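Local coordinates for protein mercuric reductase (Metallosphaera sedula, PDB 4YWO) that probably catalyses the NADPH-dependent reduction of mercuric ion to elemental mercury as an FAD-containing homodimer, at residues E69-A74 with V82-S87; S87-K92 with Q191-M196; L37-V42 with N327-S332. All coordinates share one frame; numbering follows the deposited sequence.

How the contacts relate
Contacts 1 and 2 are neighbours, with centres about 8 Å apart, and share S87, where the loop of contact 1 runs into helix 87-110. R195 of contact 2 also packs against contact 1: K72 CD lies 3.4 Å from R195 NE. Contact 3 brings together the loop after helix 25-36 and the end of helix 314-330, 285 residues apart in sequence at their closest ends. It lies on the opposite side of the chain's centre, about 48 Å from contact 1 and about 42 Å from contact 2, centre to centre. The M192 side chain of contact 2 is about 7 Å from that of FAD-binding K62 and about 7 Å from FAD; contacts 1 and 3 lie away from the annotated sites.

Contact 1: E69-A74 with V82-S87; sequences EIYKKA and VYPPFS
The Y71 ring carries P84 on one face and V82 at its edge. P84 CA sits almost exactly over the ring, 3.6 Å from the centroid and 6° off the normal, a clear CH-pi contact. The pyrrolidine continues back over the base of the ring, with P84 CG 3.7 Å from Y71 CG. The Y83-P84 peptide passes obliquely, Y83 C 3.4 Å from Y71 CD2. At the edge, near the ring plane, comes the CG2 methyl of V82, 3.8 Å from Y71 CD2; the carbonyl oxygen of V82 also lies at this rim, in plane, and accepts a hydrogen bond from R75. At the far end of the tyrosine the ring of P85 crosses its side chain at about a right angle, bringing P85 CD to 3.5 Å from Y71 OH.

The V82 rotamer splits its two methyls between two partners. With CG2 anti to the backbone N (chi1 of CG1 59°), CG2 goes to the tyrosine while CG1 faces the helix, 4.4 Å from A74 CB.

This is the turn of a helical hairpin. Helix 58-78, which starts at C58 of the disulfide, ends in a loop that folds back along it before helix 87-110 begins, and V82 to P85 lie along Y71 on the way. The same stretch of helix 58-78 meets the second subunit of the homodimer: Y71 and A74 both pack on V77 of that subunit.

No hydrogen bond joins the two segments, and P84 and P85 have no backbone N-H to offer. Apolar packing and the CH-pi contact join them, while R75 ties V82 O to the helix. The P84 CA hydrogen, flanked by an amide nitrogen and a carbonyl, is probably polarised enough to favour the electron-rich tyrosine face.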
loop_
_atom_site.group_PDB
_atom_site.type_symbol
_atom_site.label_atom_id
_atom_site.label_comp_id
_atom_site.label_asym_id
_atom_site.label_seq_id
_atom_site.Cartn_x
_atom_site.Cartn_y
_atom_site.Cartn_z
ATOM N N GLU A 69 -4.445 7.435 16.074
ATOM C CA GLU A 69 -3.619 6.281 15.888
ATOM C C GLU A 69 -2.238 6.399 16.548
ATOM O O GLU A 69 -1.772 5.439 17.189
ATOM C CB GLU A 69 -3.473 5.946 14.390
ATOM C CG GLU A 69 -2.479 4.832 14.130
ATOM C CD GLU A 69 -1.005 5.261 13.767
ATOM O OE1 GLU A 69 -0.807 6.202 12.921
ATOM O OE2 GLU A 69 -0.015 4.570 14.283
ATOM N N ILE A 70 -1.547 7.476 16.371
ATOM C CA ILE A 70 -0.159 7.554 16.894
ATOM C C ILE A 70 -0.189 7.612 18.425
ATOM O O ILE A 70 0.647 7.048 19.078
ATOM C CB ILE A 70 0.674 8.689 16.306
ATOM C CG1 ILE A 70 0.110 10.070 16.602
ATOM C CG2 ILE A 70 0.803 8.499 14.789
ATOM C CD1 ILE A 70 0.884 11.221 16.043
ATOM N N TYR A 71 -1.215 8.253 18.971
ATOM C CA TYR A 71 -1.319 8.254 20.451
ATOM C C TYR A 71 -1.688 6.909 20.961
ATOM O O TYR A 71 -1.181 6.508 22.094
ATOM C CB TYR A 71 -2.312 9.349 20.996
ATOM C CG TYR A 71 -1.731 10.694 21.097
ATOM C CD1 TYR A 71 -1.566 11.520 20.005
ATOM C CD2 TYR A 71 -1.339 11.227 22.340
ATOM C CE1 TYR A 71 -0.965 12.762 20.083
ATOM C CE2 TYR A 71 -0.768 12.473 22.403
ATOM C CZ TYR A 71 -0.556 13.238 21.367
ATOM O OH TYR A 71 0.035 14.491 21.402
ATOM N N LYS A 72 -2.581 6.166 20.297
ATOM C CA LYS A 72 -2.943 4.820 20.694
ATOM C C LYS A 72 -1.671 3.959 20.720
ATOM O O LYS A 72 -1.452 3.209 21.687
ATOM C CB LYS A 72 -4.016 4.210 19.783
ATOM C CG LYS A 72 -4.303 2.751 20.152
ATOM C CD LYS A 72 -5.693 2.268 20.028
ATOM C CE LYS A 72 -5.981 0.801 20.511
ATOM N NZ LYS A 72 -5.818 0.723 21.952
ATOM N N LYS A 73 -0.874 4.044 19.681
ATOM C CA LYS A 73 0.369 3.229 19.652
ATOM C C LYS A 73 1.271 3.608 20.776
ATOM O O LYS A 73 1.894 2.727 21.415
ATOM C CB LYS A 73 1.033 3.141 18.281
ATOM C CG LYS A 73 2.037 1.990 18.245
ATOM C CD LYS A 73 1.310 0.649 18.329
ATOM C CE LYS A 73 2.223 -0.525 18.304
ATOM N NZ LYS A 73 1.348 -1.693 18.592
ATOM N N ALA A 74 1.433 4.900 20.974
ATOM C CA ALA A 74 2.249 5.377 22.116
ATOM C C ALA A 74 1.775 4.821 23.465
ATOM O O ALA A 74 2.646 4.436 24.321
ATOM C CB ALA A 74 2.349 6.871 22.139
ATOM N N VAL A 82 -1.599 8.453 27.755
ATOM C CA VAL A 82 -1.482 9.650 27.010
ATOM C C VAL A 82 -2.511 9.620 25.824
ATOM O O VAL A 82 -2.539 8.683 25.096
ATOM C CB VAL A 82 -0.070 9.765 26.550
ATOM C CG1 VAL A 82 0.318 8.551 25.677
ATOM C CG2 VAL A 82 0.168 11.039 25.848
ATOM N N TYR A 83 -3.436 10.576 25.859
ATOM C CA TYR A 83 -4.444 10.796 24.787
ATOM C C TYR A 83 -4.146 12.101 24.040
ATOM O O TYR A 83 -3.527 13.034 24.527
ATOM C CB TYR A 83 -5.848 10.766 25.402
ATOM C CG TYR A 83 -6.226 9.407 25.897
ATOM C CD1 TYR A 83 -5.889 9.015 27.198
ATOM C CD2 TYR A 83 -6.892 8.532 25.123
ATOM C CE1 TYR A 83 -6.203 7.767 27.657
ATOM C CE2 TYR A 83 -7.226 7.261 25.597
ATOM C CZ TYR A 83 -6.854 6.912 26.855
ATOM O OH TYR A 83 -7.228 5.666 27.268
ATOM N N PRO A 84 -4.658 12.205 22.811
ATOM C CA PRO A 84 -4.404 13.393 22.082
ATOM C C PRO A 84 -5.012 14.669 22.781
ATOM O O PRO A 84 -6.126 14.536 23.266
ATOM C CB PRO A 84 -5.166 13.165 20.813
ATOM C CG PRO A 84 -5.254 11.708 20.652
ATOM C CD PRO A 84 -5.378 11.180 22.047
ATOM N N PRO A 85 -4.298 15.761 22.749
ATOM C CA PRO A 85 -4.832 16.940 23.468
ATOM C C PRO A 85 -6.105 17.474 22.681
ATOM O O PRO A 85 -6.217 17.338 21.476
ATOM C CB PRO A 85 -3.685 17.912 23.405
ATOM C CG PRO A 85 -2.851 17.523 22.237
ATOM C CD PRO A 85 -2.976 16.024 22.172
ATOM N N PHE A 86 -7.034 18.082 23.402
ATOM C CA PHE A 86 -8.202 18.657 22.775
ATOM C C PHE A 86 -7.791 19.675 21.734
ATOM O O PHE A 86 -8.476 19.811 20.683
ATOM C CB PHE A 86 -9.114 19.251 23.864
ATOM C CG PHE A 86 -10.357 19.982 23.288
ATOM C CD1 PHE A 86 -11.402 19.283 22.778
ATOM C CD2 PHE A 86 -10.378 21.367 23.195
ATOM C CE1 PHE A 86 -12.502 19.918 22.256
ATOM C CE2 PHE A 86 -11.474 22.031 22.675
ATOM C CZ PHE A 86 -12.550 21.293 22.207
ATOM N N SER A 87 -6.676 20.370 21.901
ATOM C CA SER A 87 -6.115 21.321 20.972
ATOM C C SER A 87 -5.771 20.749 19.593
ATOM O O SER A 87 -5.539 21.480 18.656
ATOM C CB SER A 87 -4.853 22.008 21.554
ATOM O OG SER A 87 -3.801 21.084 21.736
#

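Contact 2: S87-K92 with Q191-M196; sequences SSFQEK and QMYSRM
F89, near the start of helix 87-110, reaches the C-terminal end of helix 184-194 and meets M192, Y193 and M196 there. Helix 184-194 connects the parallel strands 176-180 and 199-203 in a beta-alpha-beta unit of the second Rossmann-type domain, which in this family binds the pyridine nucleotide. The contact therefore joins the hairpin of helices 58-78 and 87-110 to that domain.

The sulfur contacts come first. M196 makes a Met-aromatic contact: its sulfur is 4.6 Å from the F89 centroid and stands obliquely to the ring, 62° off the normal. F89 and M196 arrive from opposite directions; CG-SD continues the methionine chain away from the backbone (chi2 177°), which carries SD to 3.6 Å from F89 CZ. M192 SD comes in more loosely at F89 CE1.

The aromatic pairing is with Y193. The two rings are inclined at 42° with centroids 5.8 Å apart, neither stacked nor edge-to-face. The tyrosine hydroxyl is bonded to the carbonyl of A167, which helps fix the end of this ring beside F89, and W162 touches its side chain. P170 packs on F89 as well.

No polar bond crosses between the segments; on the 191-196 side such bonds shape the turn. Past Y193 the helix gives way to a turn in which M196 N bonds to Y193 O, while the R195 side chain leaves for D228, a salt bridge through NE, and for Q348. On the tyrosine itself, the atom closest to the phenylalanine is OH, 3.8 Å from F89 CZ.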
loop_
_atom_site.group_PDB
_atom_site.type_symbol
_atom_site.label_atom_id
_atom_site.label_comp_id
_atom_site.label_asym_id
_atom_site.label_seq_id
_atom_site.Cartn_x
_atom_site.Cartn_y
_atom_site.Cartn_z
ATOM N N SER A 87 -6.676 20.370 21.901
ATOM C CA SER A 87 -6.115 21.321 20.972
ATOM C C SER A 87 -5.771 20.749 19.593
ATOM O O SER A 87 -5.539 21.480 18.656
ATOM C CB SER A 87 -4.853 22.008 21.554
ATOM O OG SER A 87 -3.801 21.084 21.736
ATOM N N SER A 88 -5.624 19.411 19.507
ATOM C CA SER A 88 -5.295 18.826 18.208
ATOM C C SER A 88 -6.398 19.081 17.176
ATOM O O SER A 88 -6.106 19.076 15.999
ATOM C CB SER A 88 -4.965 17.331 18.344
ATOM O OG SER A 88 -6.109 16.673 18.883
ATOM N N PHE A 89 -7.618 19.298 17.617
ATOM C CA PHE A 89 -8.719 19.664 16.619
ATOM C C PHE A 89 -8.486 21.037 16.018
ATOM O O PHE A 89 -8.548 21.265 14.774
ATOM C CB PHE A 89 -10.092 19.589 17.229
ATOM C CG PHE A 89 -10.623 18.207 17.502
ATOM C CD1 PHE A 89 -11.258 17.475 16.497
ATOM C CD2 PHE A 89 -10.538 17.621 18.769
ATOM C CE1 PHE A 89 -11.782 16.188 16.787
ATOM C CE2 PHE A 89 -11.046 16.364 19.038
ATOM C CZ PHE A 89 -11.650 15.625 18.021
ATOM N N GLN A 90 -8.065 21.969 16.887
ATOM C CA GLN A 90 -7.684 23.278 16.383
ATOM C C GLN A 90 -6.367 23.300 15.584
ATOM O O GLN A 90 -6.301 23.945 14.575
ATOM C CB GLN A 90 -7.677 24.311 17.552
ATOM C CG GLN A 90 -7.550 25.761 17.093
ATOM C CD GLN A 90 -6.144 26.306 17.204
ATOM O OE1 GLN A 90 -5.525 26.241 18.265
ATOM N NE2 GLN A 90 -5.637 26.879 16.113
ATOM N N GLU A 91 -5.337 22.526 15.922
ATOM C CA GLU A 91 -4.130 22.424 15.134
ATOM C C GLU A 91 -4.351 22.004 13.683
ATOM O O GLU A 91 -3.659 22.447 12.789
ATOM C CB GLU A 91 -3.100 21.464 15.784
ATOM C CG GLU A 91 -2.057 20.927 14.755
ATOM C CD GLU A 91 -1.187 19.715 15.167
ATOM O OE1 GLU A 91 -1.693 18.648 15.665
ATOM O OE2 GLU A 91 0.050 19.812 14.918
ATOM N N LYS A 92 -5.286 21.062 13.479
ATOM C CA LYS A 92 -5.660 20.500 12.163
ATOM C C LYS A 92 -6.216 21.605 11.291
ATOM O O LYS A 92 -6.086 21.571 10.048
ATOM C CB LYS A 92 -6.722 19.398 12.390
ATOM C CG LYS A 92 -7.932 19.458 11.432
ATOM C CD LYS A 92 -8.908 18.435 11.876
ATOM C CE LYS A 92 -9.970 18.995 12.796
ATOM N NZ LYS A 92 -10.574 20.267 12.350
ATOM N N GLN A 191 -14.300 5.332 16.183
ATOM C CA GLN A 191 -12.965 5.006 16.529
ATOM C C GLN A 191 -12.166 6.259 16.923
ATOM O O GLN A 191 -11.456 6.233 17.886
ATOM C CB GLN A 191 -12.246 4.293 15.383
ATOM C CG GLN A 191 -10.812 3.993 15.765
ATOM C CD GLN A 191 -10.130 3.066 14.715
ATOM O OE1 GLN A 191 -9.302 3.609 13.946
ATOM N NE2 GLN A 191 -10.126 1.816 15.021
ATOM N N MET A 192 -12.322 7.370 16.215
ATOM C CA MET A 192 -11.681 8.583 16.484
ATOM C C MET A 192 -11.970 9.041 17.921
ATOM O O MET A 192 -11.022 9.259 18.692
ATOM C CB MET A 192 -12.137 9.681 15.531
ATOM C CG MET A 192 -11.514 11.064 15.644
ATOM S SD MET A 192 -12.408 12.323 14.707
ATOM C CE MET A 192 -12.314 11.694 13.007
ATOM N N TYR A 193 -13.268 9.079 18.303
ATOM C CA TYR A 193 -13.588 9.623 19.643
ATOM C C TYR A 193 -13.298 8.643 20.694
ATOM O O TYR A 193 -12.796 9.016 21.776
ATOM C CB TYR A 193 -15.074 10.093 19.638
ATOM C CG TYR A 193 -15.229 11.545 19.213
ATOM C CD1 TYR A 193 -14.977 12.010 17.914
ATOM C CD2 TYR A 193 -15.539 12.552 20.161
ATOM C CE1 TYR A 193 -15.012 13.376 17.575
ATOM C CE2 TYR A 193 -15.634 13.853 19.809
ATOM C CZ TYR A 193 -15.381 14.300 18.557
ATOM O OH TYR A 193 -15.428 15.614 18.247
ATOM N N SER A 194 -13.468 7.342 20.459
ATOM C CA SER A 194 -13.057 6.370 21.494
ATOM C C SER A 194 -11.573 6.439 21.811
ATOM O O SER A 194 -11.148 6.351 22.977
ATOM C CB SER A 194 -13.523 4.980 21.140
ATOM O OG SER A 194 -12.879 4.464 20.016
ATOM N N ARG A 195 -10.771 6.757 20.822
ATOM C CA ARG A 195 -9.293 6.881 20.970
ATOM C C ARG A 195 -8.924 8.235 21.576
ATOM O O ARG A 195 -7.767 8.620 21.691
ATOM C CB ARG A 195 -8.597 6.599 19.629
ATOM C CG ARG A 195 -8.692 5.164 19.238
ATOM C CD ARG A 195 -7.919 4.923 17.934
ATOM N NE ARG A 195 -7.797 3.487 17.654
ATOM C CZ ARG A 195 -6.889 2.952 16.792
ATOM N NH1 ARG A 195 -6.172 3.743 16.041
ATOM N NH2 ARG A 195 -6.806 1.618 16.778
ATOM N N MET A 196 -9.974 9.054 21.798
ATOM C CA MET A 196 -9.795 10.322 22.609
ATOM C C MET A 196 -10.392 10.239 23.997
ATOM O O MET A 196 -10.741 11.316 24.556
ATOM C CB MET A 196 -10.271 11.471 21.855
ATOM C CG MET A 196 -9.501 11.585 20.594
ATOM S SD MET A 196 -10.041 12.860 19.578
ATOM C CE MET A 196 -8.943 12.557 18.124
#

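Contact 3: L37-V42 with N327-S332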
loop_
_atom_site.group_PDB
_atom_site.type_symbol
_atom_site.label_atom_id
_atom_site.label_comp_id
_atom_site.label_asym_id
_atom_site.label_seq_id
_atom_site.Cartn_x
_atom_site.Cartn_y
_atom_site.Cartn_z
ATOM N N LEU A 37 -9.510 22.196 -22.489
ATOM C CA LEU A 37 -10.177 22.176 -23.772
ATOM C C LEU A 37 -10.357 23.566 -24.316
ATOM O O LEU A 37 -11.160 23.771 -25.261
ATOM C CB LEU A 37 -11.548 21.516 -23.583
ATOM C CG LEU A 37 -11.399 20.096 -23.094
ATOM C CD1 LEU A 37 -12.746 19.429 -22.749
ATOM C CD2 LEU A 37 -10.526 19.338 -24.124
ATOM N N GLY A 38 -9.728 24.569 -23.712
ATOM C CA GLY A 38 -9.714 25.903 -24.308
ATOM C C GLY A 38 -10.910 26.794 -23.991
ATOM O O GLY A 38 -11.190 27.743 -24.676
ATOM N N VAL A 39 -11.632 26.484 -22.925
ATOM C CA VAL A 39 -12.800 27.240 -22.512
ATOM C C VAL A 39 -12.596 27.869 -21.124
ATOM O O VAL A 39 -12.163 27.204 -20.178
ATOM C CB VAL A 39 -14.056 26.265 -22.478
ATOM C CG1 VAL A 39 -15.235 26.927 -21.783
ATOM C CG2 VAL A 39 -14.439 25.788 -23.897
ATOM N N LYS A 40 -12.965 29.119 -20.996
ATOM C CA LYS A 40 -13.012 29.826 -19.758
ATOM C C LYS A 40 -14.435 29.687 -19.171
ATOM O O LYS A 40 -15.390 30.335 -19.603
ATOM C CB LYS A 40 -12.687 31.279 -19.934
ATOM C CG LYS A 40 -12.626 32.023 -18.630
ATOM C CD LYS A 40 -12.569 33.503 -18.917
ATOM C CE LYS A 40 -12.719 34.288 -17.656
ATOM N NZ LYS A 40 -12.415 35.705 -17.985
ATOM N N PRO A 41 -14.580 28.838 -18.139
ATOM C CA PRO A 41 -15.927 28.664 -17.626
ATOM C C PRO A 41 -16.330 29.668 -16.639
ATOM O O PRO A 41 -15.489 30.351 -16.028
ATOM C CB PRO A 41 -15.844 27.285 -16.899
ATOM C CG PRO A 41 -14.398 27.153 -16.500
ATOM C CD PRO A 41 -13.571 27.995 -17.482
ATOM N N VAL A 42 -17.633 29.761 -16.372
ATOM C CA VAL A 42 -18.109 30.498 -15.258
ATOM C C VAL A 42 -18.245 29.431 -14.146
ATOM O O VAL A 42 -18.789 28.362 -14.383
ATOM C CB VAL A 42 -19.500 31.112 -15.519
ATOM C CG1 VAL A 42 -19.947 31.835 -14.286
ATOM C CG2 VAL A 42 -19.473 32.027 -16.722
ATOM N N ASN A 327 -17.480 15.560 -22.029
ATOM C CA ASN A 327 -18.652 15.156 -22.848
ATOM C C ASN A 327 -19.458 16.419 -23.255
ATOM O O ASN A 327 -19.930 16.589 -24.430
ATOM C CB ASN A 327 -19.574 14.233 -22.154
ATOM C CG ASN A 327 -18.963 12.782 -21.969
ATOM O OD1 ASN A 327 -18.015 12.471 -22.629
ATOM N ND2 ASN A 327 -19.579 11.963 -21.207
ATOM N N ALA A 328 -19.511 17.362 -22.353
ATOM C CA ALA A 328 -20.346 18.597 -22.658
ATOM C C ALA A 328 -19.694 19.415 -23.690
ATOM O O ALA A 328 -20.445 19.894 -24.605
ATOM C CB ALA A 328 -20.544 19.419 -21.356
ATOM N N LEU A 329 -18.361 19.577 -23.664
ATOM C CA LEU A 329 -17.676 20.536 -24.559
ATOM C C LEU A 329 -17.165 19.900 -25.862
ATOM O O LEU A 329 -16.883 20.645 -26.805
ATOM C CB LEU A 329 -16.519 21.233 -23.940
ATOM C CG LEU A 329 -16.694 22.069 -22.678
ATOM C CD1 LEU A 329 -15.434 22.519 -22.039
ATOM C CD2 LEU A 329 -17.555 23.293 -23.066
ATOM N N THR A 330 -17.046 18.566 -25.912
ATOM C CA THR A 330 -16.456 17.958 -27.113
ATOM C C THR A 330 -17.408 17.126 -27.816
ATOM O O THR A 330 -17.133 16.731 -28.921
ATOM C CB THR A 330 -15.151 17.143 -26.791
ATOM O OG1 THR A 330 -15.503 15.975 -26.120
ATOM C CG2 THR A 330 -14.212 17.903 -25.976
ATOM N N GLY A 331 -18.533 16.786 -27.224
ATOM C CA GLY A 331 -19.442 15.896 -27.827
ATOM C C GLY A 331 -19.064 14.403 -27.672
ATOM O O GLY A 331 -19.642 13.524 -28.311
ATOM N N SER A 332 -18.153 14.122 -26.748
ATOM C CA SER A 332 -17.722 12.697 -26.504
ATOM C C SER A 332 -18.829 11.942 -25.741
ATOM O O SER A 332 -19.852 12.509 -25.207
ATOM C CB SER A 332 -16.351 12.674 -25.854
ATOM O OG SER A 332 -16.390 13.477 -24.664
#
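V39 and L329 reach toward each other tip to tip, with V39 CG2 3.9 Å from L329 CD1. V39 belongs to the Schellman motif that ends helix 25-36: its N bonds to A34 O, and G38 N to N35 O, and G38 takes the positive phi (86°) that this turn needs. The helix belongs to the beta-alpha-beta unit of the FAD-binding Rossmann fold, between strands 16-21 and 42-45, and the contact sets the loop after it against the C-terminal end of helix 314-330.

L37 takes a different line. Its side chain runs at a slant to that of L329 and at about a right angle to that of T330. One methyl meets both: L37 CD1 is 3.9 Å from T330 CG2 and 4.2 Å from L329 CD1. T330 turns CG2 anti to its carbonyl carbon, which presents the methyl to L37, while OG1 bonds to the carbonyl of E326.

Helix 314-330 also stops at a glycine of positive phi, G331. Just beyond it the chain is tied back by S332 OG, which donates to a lone pair of N327 OD1 in the carbonyl plane, 2.8 Å away.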